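Putative lipoprotein (Clostridium perfringens ATCC 13124, PDB 4R7R) is of unknown function but, as a putative lipoprotein with an alpha-beta fold, may bind lipids. Local coordinates at residues R26-N31 with K71-L76; D55-N60 with L107-N112. One frame throughout, in Å; residues are numbered along the deposited sequence.

Contact 1 (R26-N31 with K71-L76)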
ATOM      1  N   ARG A  26       0.983   8.772  -5.703  1.00 33.81           N
ATOM      2  CA  ARG A  26       1.863   9.757  -5.121  1.00 35.35           C
ATOM      3  C   ARG A  26       2.620   9.120  -3.991  1.00 34.18           C
ATOM      4  O   ARG A  26       2.021   8.469  -3.150  1.00 33.16           O
ATOM      5  CB  ARG A  26       1.080  10.947  -4.606  1.00 38.81           C
ATOM      6  CG  ARG A  26       1.267  12.170  -5.425  1.00 43.73           C
ATOM      7  CD  ARG A  26       0.311  13.252  -4.974  1.00 47.90           C
ATOM      8  NE  ARG A  26      -1.060  12.771  -4.810  1.00 48.14           N
ATOM      9  CZ  ARG A  26      -1.717  12.783  -3.654  1.00 48.22           C
ATOM     10  NH1 ARG A  26      -1.126  13.249  -2.556  1.00 48.36           N
ATOM     11  NH2 ARG A  26      -2.966  12.335  -3.596  1.00 48.49           N
ATOM     12  N   LEU A  27       3.935   9.295  -3.989  1.00 34.95           N
ATOM     13  CA  LEU A  27       4.778   8.807  -2.912  1.00 35.03           C
ATOM     14  C   LEU A  27       5.225   9.962  -2.019  1.00 37.66           C
ATOM     15  O   LEU A  27       5.663  11.007  -2.510  1.00 38.64           O
ATOM     16  CB  LEU A  27       6.003   8.083  -3.467  1.00 35.69           C
ATOM     17  CG  LEU A  27       5.809   6.802  -4.269  1.00 36.32           C
ATOM     18  CD1 LEU A  27       7.152   6.131  -4.504  1.00 37.02           C
ATOM     19  CD2 LEU A  27       4.879   5.868  -3.531  1.00 35.43           C
ATOM     20  N   LEU A  28       5.113   9.762  -0.708  1.00 37.27           N
ATOM     21  CA  LEU A  28       5.613  10.715   0.272  1.00 37.49           C
ATOM     22  C   LEU A  28       6.706  10.092   1.162  1.00 37.24           C
ATOM     23  O   LEU A  28       6.467   9.079   1.823  1.00 36.34           O
ATOM     24  CB  LEU A  28       4.460  11.228   1.137  1.00 35.48           C
ATOM     25  CG  LEU A  28       4.842  12.267   2.191  1.00 36.30           C
ATOM     26  CD1 LEU A  28       5.263  13.540   1.498  1.00 37.16           C
ATOM     27  CD2 LEU A  28       3.689  12.524   3.137  1.00 30.09           C
ATOM     28  N   ASP A  29       7.893  10.704   1.176  1.00 39.14           N
ATOM     29  CA  ASP A  29       8.981  10.307   2.080  1.00 40.18           C
ATOM     30  C   ASP A  29       8.676  10.834   3.494  1.00 39.79           C
ATOM     31  O   ASP A  29       8.559  12.040   3.695  1.00 40.11           O
ATOM     32  CB  ASP A  29      10.327  10.842   1.547  1.00 46.11           C
ATOM     33  CG  ASP A  29      11.557  10.272   2.283  1.00 51.98           C
ATOM     34  OD1 ASP A  29      11.520  10.141   3.524  1.00 53.13           O
ATOM     35  OD2 ASP A  29      12.584   9.975   1.615  1.00 55.62           O
HETATM   36  N   MSE A  30       8.536   9.939   4.469  1.00 39.92           N
HETATM   37  CA  MSE A  30       8.126  10.355   5.816  1.00 43.50           C
HETATM   38  C   MSE A  30       9.271  10.903   6.672  1.00 48.23           C
HETATM   39  O   MSE A  30       9.057  11.319   7.806  1.00 51.73           O
HETATM   40  CB  MSE A  30       7.451   9.193   6.554  1.00 42.14           C
HETATM   41  CG  MSE A  30       6.064   8.851   6.032  1.00 39.72           C
HETATM   42 SE   MSE A  30       4.948  10.430   5.848  0.61 46.98          SE
HETATM   43  CE  MSE A  30       4.207  10.453   7.656  1.00 36.96           C
ATOM     44  N   ASN A  31      10.480  10.919   6.127  0.96 51.11           N
ATOM     45  CA  ASN A  31      11.632  11.441   6.848  0.96 57.24           C
ATOM     46  C   ASN A  31      11.920  12.891   6.442  0.96 60.82           C
ATOM     47  O   ASN A  31      12.362  13.697   7.257  0.96 64.07           O
ATOM     48  CB  ASN A  31      12.848  10.544   6.601  0.96 60.75           C
ATOM     49  CG  ASN A  31      14.139  11.129   7.153  0.96 68.29           C
ATOM     50  OD1 ASN A  31      14.741  12.015   6.541  0.96 70.64           O
ATOM     51  ND2 ASN A  31      14.583  10.622   8.306  0.96 71.61           N
ATOM     52  N   LYS A  71       4.591   6.860   2.446  1.00 26.05           N
ATOM     53  CA  LYS A  71       3.156   6.893   2.297  1.00 27.26           C
ATOM     54  C   LYS A  71       2.831   6.900   0.807  1.00 25.52           C
ATOM     55  O   LYS A  71       3.334   7.736   0.041  1.00 24.98           O
ATOM     56  CB  LYS A  71       2.590   8.122   3.003  1.00 30.70           C
ATOM     57  CG  LYS A  71       1.278   7.905   3.711  1.00 35.15           C
ATOM     58  CD  LYS A  71       0.886   9.142   4.543  1.00 38.00           C
ATOM     59  CE  LYS A  71      -0.429   8.902   5.254  1.00 38.32           C
ATOM     60  NZ  LYS A  71      -0.270   7.951   6.374  1.00 38.40           N
ATOM     61  N   ILE A  72       2.012   5.941   0.400  1.00 26.03           N
ATOM     62  CA  ILE A  72       1.544   5.832  -0.970  1.00 26.73           C
ATOM     63  C   ILE A  72       0.079   6.318  -1.117  1.00 29.89           C
ATOM     64  O   ILE A  72      -0.850   5.758  -0.512  1.00 29.72           O
ATOM     65  CB  ILE A  72       1.677   4.372  -1.454  1.00 30.20           C
ATOM     66  CG1 ILE A  72       3.140   3.905  -1.337  1.00 32.59           C
ATOM     67  CG2 ILE A  72       1.138   4.219  -2.872  1.00 33.30           C
ATOM     68  CD1 ILE A  72       3.445   2.467  -1.882  1.00 21.71           C
ATOM     69  N   PHE A  73      -0.120   7.366  -1.911  1.00 29.13           N
ATOM     70  CA  PHE A  73      -1.465   7.870  -2.189  1.00 29.14           C
ATOM     71  C   PHE A  73      -1.939   7.368  -3.530  1.00 31.98           C
ATOM     72  O   PHE A  73      -1.407   7.752  -4.576  1.00 33.90           O
ATOM     73  CB  PHE A  73      -1.503   9.400  -2.146  1.00 27.65           C
ATOM     74  CG  PHE A  73      -1.281   9.946  -0.777  1.00 28.41           C
ATOM     75  CD1 PHE A  73      -2.316   9.986   0.139  1.00 28.72           C
ATOM     76  CD2 PHE A  73      -0.018  10.366  -0.379  1.00 28.56           C
ATOM     77  CE1 PHE A  73      -2.118  10.471   1.419  1.00 28.48           C
ATOM     78  CE2 PHE A  73       0.187  10.851   0.895  1.00 27.82           C
ATOM     79  CZ  PHE A  73      -0.869  10.899   1.802  1.00 28.14           C
ATOM     80  N   ILE A  74      -2.925   6.482  -3.493  1.00 32.58           N
ATOM     81  CA  ILE A  74      -3.497   5.936  -4.711  1.00 34.99           C
ATOM     82  C   ILE A  74      -4.769   6.705  -5.029  1.00 38.77           C
ATOM     83  O   ILE A  74      -5.764   6.649  -4.292  1.00 39.19           O
ATOM     84  CB  ILE A  74      -3.796   4.445  -4.590  1.00 34.88           C
ATOM     85  CG1 ILE A  74      -2.522   3.688  -4.230  1.00 33.50           C
ATOM     86  CG2 ILE A  74      -4.361   3.916  -5.892  1.00 34.98           C
ATOM     87  CD1 ILE A  74      -2.770   2.250  -3.839  1.00 34.41           C
ATOM     88  N   ASP A  75      -4.706   7.459  -6.116  1.00 43.26           N
ATOM     89  CA  ASP A  75      -5.787   8.343  -6.500  1.00 49.36           C
ATOM     90  C   ASP A  75      -6.545   7.704  -7.646  1.00 52.04           C
ATOM     91  O   ASP A  75      -6.075   7.692  -8.782  1.00 53.40           O
ATOM     92  CB  ASP A  75      -5.244   9.728  -6.898  1.00 53.29           C
ATOM     93  CG  ASP A  75      -4.260  10.302  -5.862  1.00 56.02           C
ATOM     94  OD1 ASP A  75      -4.744  10.811  -4.826  1.00 58.15           O
ATOM     95  OD2 ASP A  75      -3.013  10.247  -6.074  1.00 54.96           O
ATOM     96  N   LEU A  76      -7.700   7.128  -7.336  1.00 57.51           N
ATOM     97  CA  LEU A  76      -8.590   6.616  -8.371  1.00 65.41           C
ATOM     98  C   LEU A  76      -9.512   7.749  -8.805  1.00 71.32           C
ATOM     99  O   LEU A  76      -9.339   8.891  -8.369  1.00 72.58           O
ATOM    100  CB  LEU A  76      -9.393   5.412  -7.875  1.00 66.20           C
ATOM    101  CG  LEU A  76      -8.568   4.273  -7.265  1.00 64.58           C
ATOM    102  CD1 LEU A  76      -8.768   4.211  -5.757  1.00 62.83           C
ATOM    103  CD2 LEU A  76      -8.918   2.947  -7.908  1.00 67.29           C
TER
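Arg26 and Phe73 form a hydrogen-bonded pair between two antiparallel neighbours in the sheet, strands 24-29 and 70-75, and each donates its backbone N to the other's O. The Phe73 N to Arg26 O bond measures 2.7 Å. Leu28 and Lys71 repeat this exchange two residues along.

On the face that carries these four side chains, Arg26 buries the most surface. A bend at chi3 (-47°) folds its guanidinium over toward strand 70-75, where Phe73 CB lies against one face of the planar group, 3.6 Å from Arg26 NH2. The ring plane is only 9° from that of the guanidinium, but NH1 lies obliquely to the ring, so it is CB that packs on the guanidinium face. Arginine suits this place because its aliphatic stem stands up from the sheet and is long enough for the head to turn across to Asp75. There Arg26 NH2 and Asp75 OD1 form a salt bridge of 2.6 Å, on the syn side of the carboxylate and at the guanidinium edge; a weak bond from Arg26 NE to Asp75 OD2 adds a second hold. Glu35 takes NH1, so the head is gripped by carboxylates from both neighbouring strands.

Lys71 touches strand 24-29 with the root of its side chain: its CB lies 4.1 Å from Leu28 CB, and the SE atom of Met30, a selenomethionine, approaches the same CB loosely. Its ammonium group runs away from strand 24-29 to a salt bridge with Asp84 on strand 80-85 and a hydrogen bond with Tyr94 one strand further on.

On the opposite face the facing pair is apolar, as befits two residues buried under helix 116-125. Leu27 and Ile72, a non-hydrogen-bonded pair, lie side by side pointing the same way, with Leu27 CD2 3.4 Å from Ile72 CG1.

Contact 2 (D55-N60 with L107-N112); sequences DSNFIN and LKDIPN
Asn57 ND2 is gripped by two acceptors, Asp109 OD2 in the loop after strand 103-106 and the backbone O of Ser106 at that strand's end. The contact sits where a 3-10 turn, residues 55-57, leads into the short, weakly bonded edge strand 58-59 of the antiparallel sheet. The modelled separation of Asn57 ND2 and Asp109 OD2, 2.4 Å, is very short, and its exact value is doubtful.

The two side chains approach from opposite directions, with amide and carboxylate planes turned 78° against each other. Asp109 reaches the asparagine because its CG is tucked between its own backbone N and carbonyl carbon (chi1 60°). Asparagine suits this buried position since its amide both gives and receives: OD1 accepts from the backbone N of Lys54 while ND2 donates to the loop, so the turn and the loop are joined through one flat group. Asp109, by contrast, is exposed, as suits a charged residue.

Beyond the polar pair the packing is slight. Ile110, which packs on Leu49 and Ser52 of helix 45-52, borders the amide with one methyl branch, its CG2 lying 3.8 Å from Asn57 ND2.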
ATOM      1  N   ASP A  55      -4.369 -14.947   0.996  1.00 44.10           N
ATOM      2  CA  ASP A  55      -5.103 -14.625   2.217  1.00 43.86           C
ATOM      3  C   ASP A  55      -4.231 -14.611   3.477  1.00 38.48           C
ATOM      4  O   ASP A  55      -4.521 -13.886   4.429  1.00 35.37           O
ATOM      5  CB  ASP A  55      -6.255 -15.613   2.399  1.00 52.23           C
ATOM      6  CG  ASP A  55      -6.958 -15.933   1.089  1.00 61.17           C
ATOM      7  OD1 ASP A  55      -8.077 -15.406   0.861  1.00 64.16           O
ATOM      8  OD2 ASP A  55      -6.380 -16.712   0.287  1.00 65.11           O
ATOM      9  N   SER A  56      -3.170 -15.409   3.485  1.00 36.54           N
ATOM     10  CA  SER A  56      -2.269 -15.465   4.630  1.00 36.30           C
ATOM     11  C   SER A  56      -1.407 -14.206   4.765  1.00 34.75           C
ATOM     12  O   SER A  56      -0.707 -14.034   5.761  1.00 36.68           O
ATOM     13  CB  SER A  56      -1.375 -16.698   4.525  1.00 38.26           C
ATOM     14  OG  SER A  56      -0.722 -16.732   3.266  1.00 40.69           O
ATOM     15  N   ASN A  57      -1.450 -13.335   3.759  1.00 31.46           N
ATOM     16  CA  ASN A  57      -0.747 -12.061   3.821  1.00 28.40           C
ATOM     17  C   ASN A  57      -1.438 -11.075   4.750  1.00 30.07           C
ATOM     18  O   ASN A  57      -0.830 -10.112   5.198  1.00 32.37           O
ATOM     19  CB  ASN A  57      -0.637 -11.449   2.432  1.00 26.93           C
ATOM     20  CG  ASN A  57       0.276 -12.236   1.520  1.00 27.33           C
ATOM     21  OD1 ASN A  57      -0.167 -12.793   0.516  1.00 31.09           O
ATOM     22  ND2 ASN A  57       1.556 -12.282   1.858  1.00 24.09           N
ATOM     23  N   PHE A  58      -2.720 -11.305   5.020  1.00 32.49           N
ATOM     24  CA  PHE A  58      -3.510 -10.401   5.849  1.00 32.96           C
ATOM     25  C   PHE A  58      -3.406 -10.779   7.309  1.00 36.30           C
ATOM     26  O   PHE A  58      -3.792 -11.877   7.701  1.00 37.25           O
ATOM     27  CB  PHE A  58      -4.969 -10.411   5.399  1.00 34.78           C
ATOM     28  CG  PHE A  58      -5.151  -9.936   3.993  1.00 34.43           C
ATOM     29  CD1 PHE A  58      -5.248  -8.575   3.714  1.00 33.38           C
ATOM     30  CD2 PHE A  58      -5.167 -10.840   2.933  1.00 33.79           C
ATOM     31  CE1 PHE A  58      -5.393  -8.118   2.398  1.00 29.99           C
ATOM     32  CE2 PHE A  58      -5.316 -10.391   1.614  1.00 30.88           C
ATOM     33  CZ  PHE A  58      -5.430  -9.020   1.352  1.00 28.65           C
ATOM     34  N   ILE A  59      -2.882  -9.868   8.120  1.00 36.64           N
ATOM     35  CA  ILE A  59      -2.714 -10.154   9.540  1.00 39.71           C
ATOM     36  C   ILE A  59      -3.566  -9.233  10.417  1.00 45.26           C
ATOM     37  O   ILE A  59      -4.205  -8.302   9.922  1.00 44.48           O
ATOM     38  CB  ILE A  59      -1.240 -10.031   9.948  1.00 37.72           C
ATOM     39  CG1 ILE A  59      -0.742  -8.598   9.725  1.00 30.59           C
ATOM     40  CG2 ILE A  59      -0.407 -10.998   9.151  1.00 32.30           C
ATOM     41  CD1 ILE A  59       0.668  -8.369  10.151  1.00 30.17           C
ATOM     42  N   ASN A  60      -3.564  -9.500  11.718  1.00 48.70           N
ATOM     43  CA  ASN A  60      -4.324  -8.706  12.680  1.00 52.00           C
ATOM     44  C   ASN A  60      -3.708  -7.347  12.998  1.00 48.33           C
ATOM     45  O   ASN A  60      -2.532  -7.102  12.722  1.00 45.23           O
ATOM     46  CB  ASN A  60      -4.490  -9.493  13.981  1.00 51.89           C
ATOM     47  CG  ASN A  60      -5.329 -10.748  13.802  1.00 61.05           C
ATOM     48  OD1 ASN A  60      -6.560 -10.690  13.797  1.00 61.20           O
ATOM     49  ND2 ASN A  60      -4.664 -11.892  13.656  1.00 62.19           N
ATOM     50  N   LEU A 107       4.213  -8.750   3.797  1.00 33.85           N
ATOM     51  CA  LEU A 107       4.542  -9.006   2.392  1.00 32.55           C
ATOM     52  C   LEU A 107       5.770  -9.863   2.214  1.00 34.98           C
ATOM     53  O   LEU A 107       6.415  -9.791   1.178  1.00 36.47           O
ATOM     54  CB  LEU A 107       4.768  -7.686   1.636  1.00 29.05           C
ATOM     55  CG  LEU A 107       3.596  -6.709   1.642  1.00 27.67           C
ATOM     56  CD1 LEU A 107       3.861  -5.501   0.730  1.00 28.13           C
ATOM     57  CD2 LEU A 107       2.338  -7.436   1.233  1.00 27.16           C
ATOM     58  N   LYS A 108       6.117 -10.664   3.208  1.00 37.88           N
ATOM     59  CA  LYS A 108       7.345 -11.444   3.106  1.00 42.33           C
ATOM     60  C   LYS A 108       7.310 -12.502   1.986  1.00 44.60           C
ATOM     61  O   LYS A 108       8.330 -12.736   1.315  1.00 46.32           O
ATOM     62  CB  LYS A 108       7.667 -12.095   4.451  1.00 45.17           C
ATOM     63  CG  LYS A 108       8.349 -11.140   5.402  1.00 46.76           C
ATOM     64  CD  LYS A 108       7.909 -11.349   6.837  1.00 49.43           C
ATOM     65  CE  LYS A 108       8.478 -10.258   7.736  1.00 49.18           C
ATOM     66  NZ  LYS A 108       9.938 -10.041   7.477  1.00 50.29           N
ATOM     67  N   ASP A 109       6.155 -13.122   1.755  1.00 44.25           N
ATOM     68  CA  ASP A 109       6.102 -14.204   0.766  1.00 46.38           C
ATOM     69  C   ASP A 109       5.795 -13.748  -0.677  1.00 41.27           C
ATOM     70  O   ASP A 109       5.832 -14.558  -1.598  1.00 42.00           O
ATOM     71  CB  ASP A 109       5.080 -15.282   1.200  1.00 51.44           C
ATOM     72  CG  ASP A 109       3.655 -14.742   1.342  1.00 52.84           C
ATOM     73  OD1 ASP A 109       2.767 -15.505   1.798  1.00 55.69           O
ATOM     74  OD2 ASP A 109       3.412 -13.563   1.010  1.00 51.59           O
ATOM     75  N   ILE A 110       5.498 -12.473  -0.888  1.00 36.19           N
ATOM     76  CA  ILE A 110       5.095 -12.047  -2.230  1.00 34.89           C
ATOM     77  C   ILE A 110       6.315 -11.897  -3.126  1.00 34.16           C
ATOM     78  O   ILE A 110       7.433 -11.774  -2.630  1.00 34.16           O
ATOM     79  CB  ILE A 110       4.300 -10.727  -2.212  1.00 31.38           C
ATOM     80  CG1 ILE A 110       5.219  -9.564  -1.908  1.00 29.75           C
ATOM     81  CG2 ILE A 110       3.098 -10.814  -1.253  1.00 31.08           C
ATOM     82  CD1 ILE A 110       4.756  -8.321  -2.552  1.00 28.87           C
ATOM     83  N   PRO A 111       6.115 -11.930  -4.452  1.00 34.81           N
ATOM     84  CA  PRO A 111       7.288 -11.843  -5.336  1.00 27.51           C
ATOM     85  C   PRO A 111       8.136 -10.582  -5.087  1.00 34.33           C
ATOM     86  O   PRO A 111       7.588  -9.505  -4.777  1.00 24.48           O
ATOM     87  CB  PRO A 111       6.670 -11.827  -6.736  1.00 29.70           C
ATOM     88  CG  PRO A 111       5.339 -12.551  -6.567  1.00 27.92           C
ATOM     89  CD  PRO A 111       4.862 -12.178  -5.196  1.00 26.77           C
ATOM     90  N   ASN A 112       9.460 -10.727  -5.215  1.00 31.77           N
ATOM     91  CA  ASN A 112      10.392  -9.651  -4.893  1.00 30.18           C
ATOM     92  C   ASN A 112      10.100  -8.352  -5.642  1.00 28.90           C
ATOM     93  O   ASN A 112      10.268  -7.257  -5.093  1.00 28.68           O
ATOM     94  CB  ASN A 112      11.836 -10.090  -5.178  1.00 30.97           C
ATOM     95  CG  ASN A 112      12.302 -11.203  -4.252  1.00 33.33           C
ATOM     96  OD1 ASN A 112      12.070 -11.157  -3.040  1.00 35.32           O
ATOM     97  ND2 ASN A 112      12.954 -12.215  -4.819  1.00 34.01           N
TER

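Overall arrangement
From the N terminus, the chain passes helix 9-17 and enters strand 24-29, the first half of contact 1. It then runs through strand 35-37 and helix 45-52 to residues 55-60, the first half of contact 2, before strand 70-75 returns to close the loop of contact 1. Strands 80-85, 90-95 and 103-106 follow, and residues 107-112 close contact 2 ahead of helix 116-125. The two loops therefore cross rather than nest. Their centres are 21 Å apart, on opposite sides of the chain's centre: contact 1 joins adjacent strands toward one end of the sheet, while contact 2 ties the approach to edge strand 58-59 to the loop beyond its neighbour.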